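Local coordinates for integron cassette protein (Vibrio cholerae, PDB 3G1J) that is of unknown function but, carried on a mobile integron cassette, probably folds as a small SH3-like beta barrel, at residues V13-A16 with G17-Y20; S45-P49 with Y50-L54; H81-D84 with S85-K89. One frame throughout, in Å; residues are numbered along the deposited sequence.

Contact 1. Residues V13-A16 with G17-Y20; sequences VLKA and GQCY
Leu14 covers one face of the Tyr20 ring with its CD2 methyl, which stands 3.7 Å from the ring centroid and only 3° off the normal, a centred CH-pi contact. The two residues lie on either arm of a local reversal, a type II beta turn from Lys15 to Gln18 that links strand 14-15 to strand 19-22, the first strand along the chain of the five-stranded sheet, in what is probably an SH3-like barrel. CG of Tyr20 is anti to the carbonyl carbon (chi1 -63°), and from there the ring reaches back to the preceding arm and delivers its hydroxyl to the backbone. Two polar contacts grip that oxygen: OH accepts from Lys15 N at 2.9 Å, with an N-H...O angle of 151°, and donates weakly to Val13 O, also at 2.9 Å. Both partners lie obliquely to the ring. A methyl over the face and two backbone partners at the hydroxyl probably restrict the rotation of this buried ring. On the outer side Lys15 and Gln18 run alongside one another, Lys15 CB meeting Gln18 CG at 4.0 Å, before their polar ends part: Lys15 NZ forms a salt bridge with Glu10, whereas Gln18 OE1 takes a weak hydrogen bond from Lys89. Leu14 and Tyr20 also pack together on Phe42 and Phe87. Gly17 occupies the third position of the turn with positive phi, and the reversal is closed by Gln18 N donating to Lys15 O at 3.1 Å.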
ATOM      1  N   VAL A  13       7.557  -0.062  -6.745  1.00 22.09           N
ATOM      2  CA  VAL A  13       7.486   1.334  -7.160  1.00 27.14           C
ATOM      3  C   VAL A  13       7.285   2.307  -6.003  1.00 25.50           C
ATOM      4  O   VAL A  13       7.535   3.494  -6.148  1.00 25.58           O
ATOM      5  CB  VAL A  13       6.371   1.565  -8.212  1.00 28.72           C
ATOM      6  CG1 VAL A  13       4.988   1.558  -7.559  1.00 28.00           C
ATOM      7  CG2 VAL A  13       6.600   2.867  -8.949  1.00 34.93           C
ATOM      8  N   LEU A  14       6.868   1.798  -4.844  1.00 22.73           N
ATOM      9  CA  LEU A  14       6.599   2.651  -3.695  1.00 22.00           C
ATOM     10  C   LEU A  14       7.877   2.971  -2.916  1.00 21.14           C
ATOM     11  O   LEU A  14       8.572   2.077  -2.455  1.00 23.95           O
ATOM     12  CB  LEU A  14       5.564   1.995  -2.758  1.00 21.52           C
ATOM     13  CG  LEU A  14       4.193   1.716  -3.391  1.00 27.13           C
ATOM     14  CD1 LEU A  14       3.309   0.927  -2.418  1.00 22.03           C
ATOM     15  CD2 LEU A  14       3.496   2.999  -3.840  1.00 27.03           C
ATOM     16  N   LYS A  15       8.172   4.259  -2.793  1.00 21.91           N
ATOM     17  CA  LYS A  15       9.348   4.739  -2.081  1.00 24.11           C
ATOM     18  C   LYS A  15       8.912   5.679  -0.955  1.00 19.80           C
ATOM     19  O   LYS A  15       8.159   6.624  -1.181  1.00 22.83           O
ATOM     20  CB  LYS A  15      10.254   5.502  -3.055  1.00 27.08           C
ATOM     21  CG  LYS A  15      11.636   5.826  -2.512  1.00 47.86           C
ATOM     22  CD  LYS A  15      12.381   6.786  -3.438  1.00 63.22           C
ATOM     23  CE  LYS A  15      13.875   6.832  -3.132  1.00 69.76           C
ATOM     24  NZ  LYS A  15      14.597   5.662  -3.714  1.00 73.73           N
ATOM     25  N   ALA A  16       9.389   5.432   0.260  1.00 22.83           N
ATOM     26  CA  ALA A  16       8.988   6.248   1.404  1.00 22.54           C
ATOM     27  C   ALA A  16       9.262   7.734   1.198  1.00 23.96           C
ATOM     28  O   ALA A  16      10.350   8.130   0.760  1.00 26.19           O
ATOM     29  CB  ALA A  16       9.660   5.749   2.669  1.00 26.19           C
ATOM     30  N   GLY A  17       8.270   8.558   1.515  1.00 25.54           N
ATOM     31  CA  GLY A  17       8.394   9.995   1.373  1.00 24.98           C
ATOM     32  C   GLY A  17       7.857  10.541   0.064  1.00 29.70           C
ATOM     33  O   GLY A  17       7.667  11.750  -0.078  1.00 31.41           O
ATOM     34  N   GLN A  18       7.621   9.654  -0.896  1.00 29.22           N
ATOM     35  CA  GLN A  18       7.068  10.050  -2.184  1.00 24.19           C
ATOM     36  C   GLN A  18       5.549   9.989  -2.175  1.00 26.28           C
ATOM     37  O   GLN A  18       4.948   9.189  -1.453  1.00 28.61           O
ATOM     38  CB  GLN A  18       7.611   9.153  -3.299  1.00 29.72           C
ATOM     39  CG  GLN A  18       9.103   9.281  -3.524  1.00 41.76           C
ATOM     40  CD  GLN A  18       9.488  10.594  -4.185  1.00 57.36           C
ATOM     41  OE1 GLN A  18       8.861  11.024  -5.158  1.00 58.97           O
ATOM     42  NE2 GLN A  18      10.529  11.235  -3.662  1.00 61.12           N
ATOM     43  N   CYS A  19       4.927  10.824  -2.996  1.00 22.82           N
ATOM     44  CA  CYS A  19       3.470  10.853  -3.081  1.00 27.68           C
ATOM     45  C   CYS A  19       2.968  10.106  -4.300  1.00 26.03           C
ATOM     46  O   CYS A  19       3.616  10.117  -5.345  1.00 26.29           O
ATOM     47  CB  CYS A  19       2.956  12.283  -3.125  1.00 30.22           C
ATOM     48  SG  CYS A  19       3.006  13.125  -1.532  1.00 37.89           S
ATOM     49  N   TYR A  20       1.804   9.471  -4.157  1.00 24.76           N
ATOM     50  CA  TYR A  20       1.218   8.646  -5.219  1.00 22.86           C
ATOM     51  C   TYR A  20      -0.263   8.950  -5.433  1.00 27.93           C
ATOM     52  O   TYR A  20      -1.001   9.165  -4.483  1.00 27.36           O
ATOM     53  CB  TYR A  20       1.406   7.146  -4.908  1.00 20.46           C
ATOM     54  CG  TYR A  20       2.861   6.770  -4.861  1.00 20.97           C
ATOM     55  CD1 TYR A  20       3.614   7.001  -3.711  1.00 21.74           C
ATOM     56  CD2 TYR A  20       3.508   6.260  -5.985  1.00 22.41           C
ATOM     57  CE1 TYR A  20       4.963   6.710  -3.670  1.00 20.84           C
ATOM     58  CE2 TYR A  20       4.849   5.958  -5.956  1.00 20.98           C
ATOM     59  CZ  TYR A  20       5.577   6.193  -4.798  1.00 23.85           C
ATOM     60  OH  TYR A  20       6.919   5.904  -4.756  1.00 24.49           O
TER

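Contact 2. Residues S45-P49 with Y50-L54; sequences SNFVP and YESGL
Val48, Leu54 and Phe47 carry most of this hairpin contact, in which the end of strand 39-48 turns back into strand 53-60. Val48 is joined to Gly53 as an antiparallel hydrogen-bonded pair: Val48 N donates to Gly53 O at 2.9 Å, nearly straight at 171°, and Gly53 N returns a bond to Val48 O at 3.0 Å. Gly53 brings no side chain to Val48's face of the sheet, and Val48 CG1, anti to the backbone N (chi1 173°), meets Glu51 OE1 at 3.3 Å instead, although the glutamate is poorly ordered. Phe47 and Leu54 form the next, non-hydrogen-bonded pair on the other face. Their side chains cross at about a right angle, and Leu54 CB lies in the plane of the Phe47 ring at its edge, 3.9 Å from CD1. Further out on the ring, CE1 comes 3.8 Å from Ser52 C. At the turn Ser52, with positive phi (52°), and Gly53 both face Val48, a G1 beta bulge, and a weak bond of 3.2 Å runs from Ser52 N to Pro49 O. Leu54 also touches Tyr11 of strand 10-11, while Val71, just past strand 63-70, packs against Phe47 and Leu54. Strand 39-48 is the middle strand of the five-stranded sheet, with 53-60 beside it, so the hairpin joins two sequence-adjacent neighbours of that sheet.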
ATOM      1  N   SER A  45       6.654  -0.254   4.222  1.00 19.55           N
ATOM      2  CA  SER A  45       5.908  -1.497   4.200  1.00 19.29           C
ATOM      3  C   SER A  45       6.442  -2.516   5.206  1.00 26.46           C
ATOM      4  O   SER A  45       7.575  -2.418   5.688  1.00 24.61           O
ATOM      5  CB  SER A  45       5.993  -2.109   2.805  1.00 21.30           C
ATOM      6  OG  SER A  45       7.325  -2.528   2.526  1.00 24.33           O
ATOM      7  N   ASN A  46       5.618  -3.511   5.501  1.00 22.94           N
ATOM      8  CA  ASN A  46       6.063  -4.665   6.256  1.00 25.80           C
ATOM      9  C   ASN A  46       5.407  -5.925   5.719  1.00 25.32           C
ATOM     10  O   ASN A  46       4.223  -5.910   5.388  1.00 24.24           O
ATOM     11  CB  ASN A  46       5.745  -4.502   7.739  1.00 31.43           C
ATOM     12  CG  ASN A  46       6.292  -5.639   8.566  1.00 38.27           C
ATOM     13  OD1 ASN A  46       7.474  -5.970   8.479  1.00 38.14           O
ATOM     14  ND2 ASN A  46       5.433  -6.258   9.361  1.00 41.28           N
ATOM     15  N   PHE A  47       6.171  -7.006   5.614  1.00 27.54           N
ATOM     16  CA  PHE A  47       5.626  -8.253   5.076  1.00 27.63           C
ATOM     17  C   PHE A  47       5.742  -9.394   6.068  1.00 30.56           C
ATOM     18  O   PHE A  47       6.831  -9.701   6.553  1.00 34.43           O
ATOM     19  CB  PHE A  47       6.298  -8.628   3.748  1.00 25.24           C
ATOM     20  CG  PHE A  47       5.735  -9.880   3.109  1.00 27.31           C
ATOM     21  CD1 PHE A  47       4.534  -9.841   2.419  1.00 34.52           C
ATOM     22  CD2 PHE A  47       6.417 -11.084   3.183  1.00 31.58           C
ATOM     23  CE1 PHE A  47       4.018 -10.987   1.824  1.00 32.76           C
ATOM     24  CE2 PHE A  47       5.909 -12.236   2.588  1.00 35.48           C
ATOM     25  CZ  PHE A  47       4.711 -12.185   1.908  1.00 36.47           C
ATOM     26  N   VAL A  48       4.606 -10.011   6.375  1.00 27.98           N
ATOM     27  CA  VAL A  48       4.565 -11.164   7.271  1.00 32.75           C
ATOM     28  C   VAL A  48       4.390 -12.437   6.446  1.00 39.83           C
ATOM     29  O   VAL A  48       3.271 -12.782   6.067  1.00 43.99           O
ATOM     30  CB  VAL A  48       3.419 -11.035   8.291  1.00 39.60           C
ATOM     31  CG1 VAL A  48       3.279 -12.313   9.114  1.00 38.62           C
ATOM     32  CG2 VAL A  48       3.648  -9.824   9.191  1.00 45.57           C
ATOM     33  N   PRO A  49       5.504 -13.134   6.161  1.00 48.10           N
ATOM     34  CA  PRO A  49       5.574 -14.277   5.240  1.00 52.68           C
ATOM     35  C   PRO A  49       4.559 -15.377   5.534  1.00 58.09           C
ATOM     36  O   PRO A  49       3.999 -15.963   4.601  1.00 52.27           O
ATOM     37  CB  PRO A  49       6.996 -14.803   5.444  1.00 56.92           C
ATOM     38  CG  PRO A  49       7.770 -13.604   5.885  1.00 56.57           C
ATOM     39  CD  PRO A  49       6.822 -12.824   6.746  1.00 54.18           C
ATOM     40  N   TYR A  50       4.324 -15.649   6.811  1.00 62.87           N
ATOM     41  CA  TYR A  50       3.403 -16.707   7.199  1.00 77.90           C
ATOM     42  C   TYR A  50       2.005 -16.473   6.626  1.00 76.37           C
ATOM     43  O   TYR A  50       1.447 -17.340   5.953  1.00 80.58           O
ATOM     44  CB  TYR A  50       3.351 -16.834   8.722  1.00 92.30           C
ATOM     45  CG  TYR A  50       2.622 -18.062   9.206  1.00108.96           C
ATOM     46  CD1 TYR A  50       3.130 -19.331   8.968  1.00116.15           C
ATOM     47  CD2 TYR A  50       1.429 -17.953   9.905  1.00117.74           C
ATOM     48  CE1 TYR A  50       2.467 -20.460   9.408  1.00123.17           C
ATOM     49  CE2 TYR A  50       0.758 -19.075  10.350  1.00124.90           C
ATOM     50  CZ  TYR A  50       1.281 -20.326  10.099  1.00127.99           C
ATOM     51  OH  TYR A  50       0.616 -21.446  10.540  1.00133.60           O
ATOM     52  N   GLU A  51       1.452 -15.292   6.882  1.00 70.24           N
ATOM     53  CA  GLU A  51       0.101 -14.956   6.444  1.00 71.71           C
ATOM     54  C   GLU A  51       0.072 -14.408   5.017  1.00 54.66           C
ATOM     55  O   GLU A  51      -0.995 -14.116   4.476  1.00 51.87           O
ATOM     56  CB  GLU A  51      -0.500 -13.912   7.385  1.00 83.11           C
ATOM     57  CG  GLU A  51      -0.138 -14.101   8.846  1.00 92.47           C
ATOM     58  CD  GLU A  51      -0.096 -12.785   9.598  1.00101.03           C
ATOM     59  OE1 GLU A  51      -0.011 -11.727   8.937  1.00103.02           O
ATOM     60  OE2 GLU A  51      -0.141 -12.807  10.848  1.00104.54           O
ATOM     61  N   SER A  52       1.245 -14.280   4.408  1.00 45.38           N
ATOM     62  CA  SER A  52       1.373 -13.534   3.165  1.00 46.42           C
ATOM     63  C   SER A  52       0.741 -12.158   3.364  1.00 35.46           C
ATOM     64  O   SER A  52       0.056 -11.636   2.483  1.00 34.42           O
ATOM     65  CB  SER A  52       0.707 -14.282   2.007  1.00 56.06           C
ATOM     66  OG  SER A  52       1.561 -15.287   1.485  1.00 59.80           O
ATOM     67  N   GLY A  53       0.975 -11.578   4.538  1.00 33.89           N
ATOM     68  CA  GLY A  53       0.343 -10.326   4.914  1.00 30.97           C
ATOM     69  C   GLY A  53       1.213  -9.112   4.655  1.00 29.90           C
ATOM     70  O   GLY A  53       2.129  -8.810   5.430  1.00 30.71           O
ATOM     71  N   LEU A  54       0.936  -8.413   3.558  1.00 23.07           N
ATOM     72  CA  LEU A  54       1.673  -7.204   3.214  1.00 22.64           C
ATOM     73  C   LEU A  54       0.955  -5.950   3.711  1.00 24.38           C
ATOM     74  O   LEU A  54      -0.196  -5.695   3.365  1.00 24.33           O
ATOM     75  CB  LEU A  54       1.876  -7.122   1.692  1.00 21.65           C
ATOM     76  CG  LEU A  54       2.613  -5.892   1.152  1.00 21.27           C
ATOM     77  CD1 LEU A  54       4.056  -5.843   1.657  1.00 25.14           C
ATOM     78  CD2 LEU A  54       2.567  -5.853  -0.376  1.00 22.38           C
TER

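Contact 3. Residues H81-D84 with S85-K89; sequences HHLD and SYFCK
Leu83 O draws two backbone N-H groups across this turn, and the hydrogen bonds set its shape. Phe87 N donates at 2.7 Å almost head-on to the carbonyl (C=O...N 173°), while Tyr86 N reaches the same Leu83 O at 2.9 Å from 60° out of the carbonyl plane. One residue earlier, Ser85 N donates to His82 O at 2.9 Å, so two i to i+3 bonds and one i to i+4 bond coil residues 82-86 into strand 87-89. Glu78 of helix 77-80 receives the polar ends nearby, its carboxylate binding Tyr86 OH and its carbonyl His82 ND1. Water adds a second kind of link, on the exposed side. One molecule donates to Asp84 OD1 at 2.6 Å and is hydrogen-bonded to Ser85 OG at 2.8 Å; Asp84 holds its CG between backbone N and carbonyl carbon (chi1 48°), which turns the carboxylate toward that water. A second water donates to Asp84 O at 2.7 Å and also to Phe87 O, bridging the turn to the strand. The apolar part faces inward: Leu83 and Phe87 point the same way side by side, with Leu83 CD2 and Phe87 CD2 4.0 Å apart. Phe87 continues this layer by meeting the Phe58 ring and touching Tyr20. In the same packing, His82 O lies at the edge of the Tyr86 ring, near its plane, 3.3 Å from CD2. A short helix and turn delivering the chain to a strand that pairs antiparallel with the first strand of the five-stranded sheet, here 87-89 with 19-22, is as in SH3-like barrels, consistent with the family.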
ATOM      1  N   HIS A  81       1.483  -7.395  -6.727  1.00 29.08           N
ATOM      2  CA  HIS A  81       2.363  -7.786  -7.829  1.00 31.49           C
ATOM      3  C   HIS A  81       2.303  -6.846  -9.035  1.00 29.48           C
ATOM      4  O   HIS A  81       3.079  -7.001  -9.986  1.00 30.56           O
ATOM      5  CB  HIS A  81       2.001  -9.192  -8.315  1.00 37.71           C
ATOM      6  CG  HIS A  81       2.708 -10.285  -7.580  1.00 43.04           C
ATOM      7  ND1 HIS A  81       2.917 -11.534  -8.125  1.00 49.16           N
ATOM      8  CD2 HIS A  81       3.277 -10.306  -6.354  1.00 40.87           C
ATOM      9  CE1 HIS A  81       3.572 -12.284  -7.256  1.00 52.23           C
ATOM     10  NE2 HIS A  81       3.803 -11.562  -6.174  1.00 44.88           N
ATOM     11  N   HIS A  82       1.369  -5.902  -9.013  1.00 28.06           N
ATOM     12  CA  HIS A  82       1.207  -4.958 -10.120  1.00 25.24           C
ATOM     13  C   HIS A  82       0.947  -3.556  -9.594  1.00 25.86           C
ATOM     14  O   HIS A  82      -0.010  -2.898  -9.999  1.00 22.77           O
ATOM     15  CB  HIS A  82       0.045  -5.385 -11.020  1.00 25.65           C
ATOM     16  CG  HIS A  82       0.188  -6.768 -11.567  1.00 28.01           C
ATOM     17  ND1 HIS A  82      -0.406  -7.866 -10.979  1.00 30.20           N
ATOM     18  CD2 HIS A  82       0.872  -7.236 -12.637  1.00 27.54           C
ATOM     19  CE1 HIS A  82      -0.097  -8.949 -11.670  1.00 31.00           C
ATOM     20  NE2 HIS A  82       0.682  -8.597 -12.676  1.00 32.52           N
ATOM     21  N   LEU A  83       1.799  -3.087  -8.689  1.00 23.94           N
ATOM     22  CA  LEU A  83       1.535  -1.826  -8.008  1.00 20.65           C
ATOM     23  C   LEU A  83       1.405  -0.627  -8.956  1.00 20.87           C
ATOM     24  O   LEU A  83       0.680   0.335  -8.669  1.00 25.69           O
ATOM     25  CB  LEU A  83       2.615  -1.566  -6.962  1.00 24.93           C
ATOM     26  CG  LEU A  83       2.457  -2.510  -5.772  1.00 26.71           C
ATOM     27  CD1 LEU A  83       3.680  -2.444  -4.866  1.00 27.42           C
ATOM     28  CD2 LEU A  83       1.195  -2.153  -5.007  1.00 23.45           C
ATOM     29  N   ASP A  84       2.090  -0.689 -10.095  1.00 23.00           N
ATOM     30  CA  ASP A  84       1.991   0.402 -11.055  1.00 23.96           C
ATOM     31  C   ASP A  84       0.648   0.459 -11.796  1.00 21.99           C
ATOM     32  O   ASP A  84       0.372   1.428 -12.491  1.00 23.93           O
ATOM     33  CB  ASP A  84       3.173   0.411 -12.041  1.00 26.31           C
ATOM     34  CG  ASP A  84       3.462  -0.950 -12.640  1.00 41.08           C
ATOM     35  OD1 ASP A  84       2.830  -1.957 -12.250  1.00 46.98           O
ATOM     36  OD2 ASP A  84       4.348  -1.005 -13.514  1.00 42.73           O
ATOM     37  N   SER A  85      -0.187  -0.559 -11.625  1.00 23.73           N
ATOM     38  CA  SER A  85      -1.554  -0.511 -12.138  1.00 22.55           C
ATOM     39  C   SER A  85      -2.435   0.295 -11.188  1.00 22.77           C
ATOM     40  O   SER A  85      -3.521   0.723 -11.565  1.00 22.47           O
ATOM     41  CB  SER A  85      -2.143  -1.922 -12.274  1.00 24.68           C
ATOM     42  OG  SER A  85      -1.542  -2.690 -13.315  1.00 23.16           O
ATOM     43  N   TYR A  86      -1.959   0.484  -9.956  1.00 23.45           N
ATOM     44  CA  TYR A  86      -2.767   1.032  -8.867  1.00 23.51           C
ATOM     45  C   TYR A  86      -2.254   2.366  -8.346  1.00 18.95           C
ATOM     46  O   TYR A  86      -3.038   3.232  -7.951  1.00 21.37           O
ATOM     47  CB  TYR A  86      -2.892  -0.005  -7.727  1.00 18.84           C
ATOM     48  CG  TYR A  86      -3.639  -1.201  -8.220  1.00 17.17           C
ATOM     49  CD1 TYR A  86      -5.024  -1.198  -8.240  1.00 18.02           C
ATOM     50  CD2 TYR A  86      -2.971  -2.306  -8.755  1.00 22.13           C
ATOM     51  CE1 TYR A  86      -5.736  -2.256  -8.750  1.00 19.12           C
ATOM     52  CE2 TYR A  86      -3.676  -3.391  -9.259  1.00 23.09           C
ATOM     53  CZ  TYR A  86      -5.067  -3.354  -9.266  1.00 22.37           C
ATOM     54  OH  TYR A  86      -5.806  -4.406  -9.750  1.00 24.52           O
ATOM     55  N   PHE A  87      -0.937   2.533  -8.373  1.00 21.52           N
ATOM     56  CA  PHE A  87      -0.303   3.735  -7.876  1.00 23.66           C
ATOM     57  C   PHE A  87       0.589   4.353  -8.934  1.00 26.17           C
ATOM     58  O   PHE A  87       1.383   3.659  -9.580  1.00 28.93           O
ATOM     59  CB  PHE A  87       0.536   3.411  -6.638  1.00 24.08           C
ATOM     60  CG  PHE A  87      -0.274   2.932  -5.470  1.00 25.48           C
ATOM     61  CD1 PHE A  87      -0.950   3.840  -4.673  1.00 23.50           C
ATOM     62  CD2 PHE A  87      -0.361   1.578  -5.170  1.00 28.09           C
ATOM     63  CE1 PHE A  87      -1.698   3.409  -3.588  1.00 25.52           C
ATOM     64  CE2 PHE A  87      -1.113   1.135  -4.081  1.00 24.59           C
ATOM     65  CZ  PHE A  87      -1.776   2.060  -3.293  1.00 23.71           C
ATOM     66  N   CYS A  88       0.459   5.663  -9.096  1.00 24.17           N
ATOM     67  CA  CYS A  88       1.360   6.416  -9.954  1.00 27.16           C
ATOM     68  C   CYS A  88       2.035   7.534  -9.158  1.00 22.86           C
ATOM     69  O   CYS A  88       1.374   8.319  -8.458  1.00 25.34           O
ATOM     70  CB  CYS A  88       0.607   6.972 -11.164  1.00 27.44           C
ATOM     71  SG  CYS A  88       1.655   7.912 -12.307  1.00 34.18           S
ATOM     72  N   LYS A  89       3.358   7.599  -9.255  1.00 27.92           N
ATOM     73  CA  LYS A  89       4.109   8.637  -8.556  1.00 28.21           C
ATOM     74  C   LYS A  89       3.655  10.050  -8.953  1.00 31.02           C
ATOM     75  O   LYS A  89       3.286  10.296 -10.106  1.00 30.30           O
ATOM     76  CB  LYS A  89       5.611   8.455  -8.786  1.00 38.07           C
ATOM     77  CG  LYS A  89       6.480   9.092  -7.712  1.00 50.66           C
ATOM     78  CD  LYS A  89       7.960   8.865  -7.984  1.00 60.79           C
ATOM     79  CE  LYS A  89       8.498   9.862  -9.001  1.00 67.72           C
ATOM     80  NZ  LYS A  89       8.531  11.252  -8.456  1.00 70.23           N
TER
HETATM   81  O   HOH W   1       1.363   3.903 -12.735  1.00 25.33           O
HETATM   82  O   HOH W   2       1.166  -2.888 -13.961  1.00 32.07           O

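In the fold
All three contacts feed one antiparallel sheet, ordered 63-70, 53-60, 39-48, 19-22, 87-89. Contacts 1 and 3 adjoin, their centres about 11 Å apart, through the neighbouring strands 19-22 and 87-89: Tyr20 CD2 lies 3.5 Å from Lys89 N, beside the weak Gln18 to Lys89 hydrogen bond. Their Leu14, Tyr20, Leu83, Tyr86 and Phe87 are buried. Contact 2 touches neither, its centre about 19 Å from that of contact 1 and 18 Å from that of contact 3; it is a hairpin end with Pro49, Tyr50 and Glu51 exposed, though Leu54 is buried. A side-chain hydroxyl ties the two arms in contact 1, paired strand backbones do so in contact 2, and contact 3 combines a doubly used carbonyl with bridging waters.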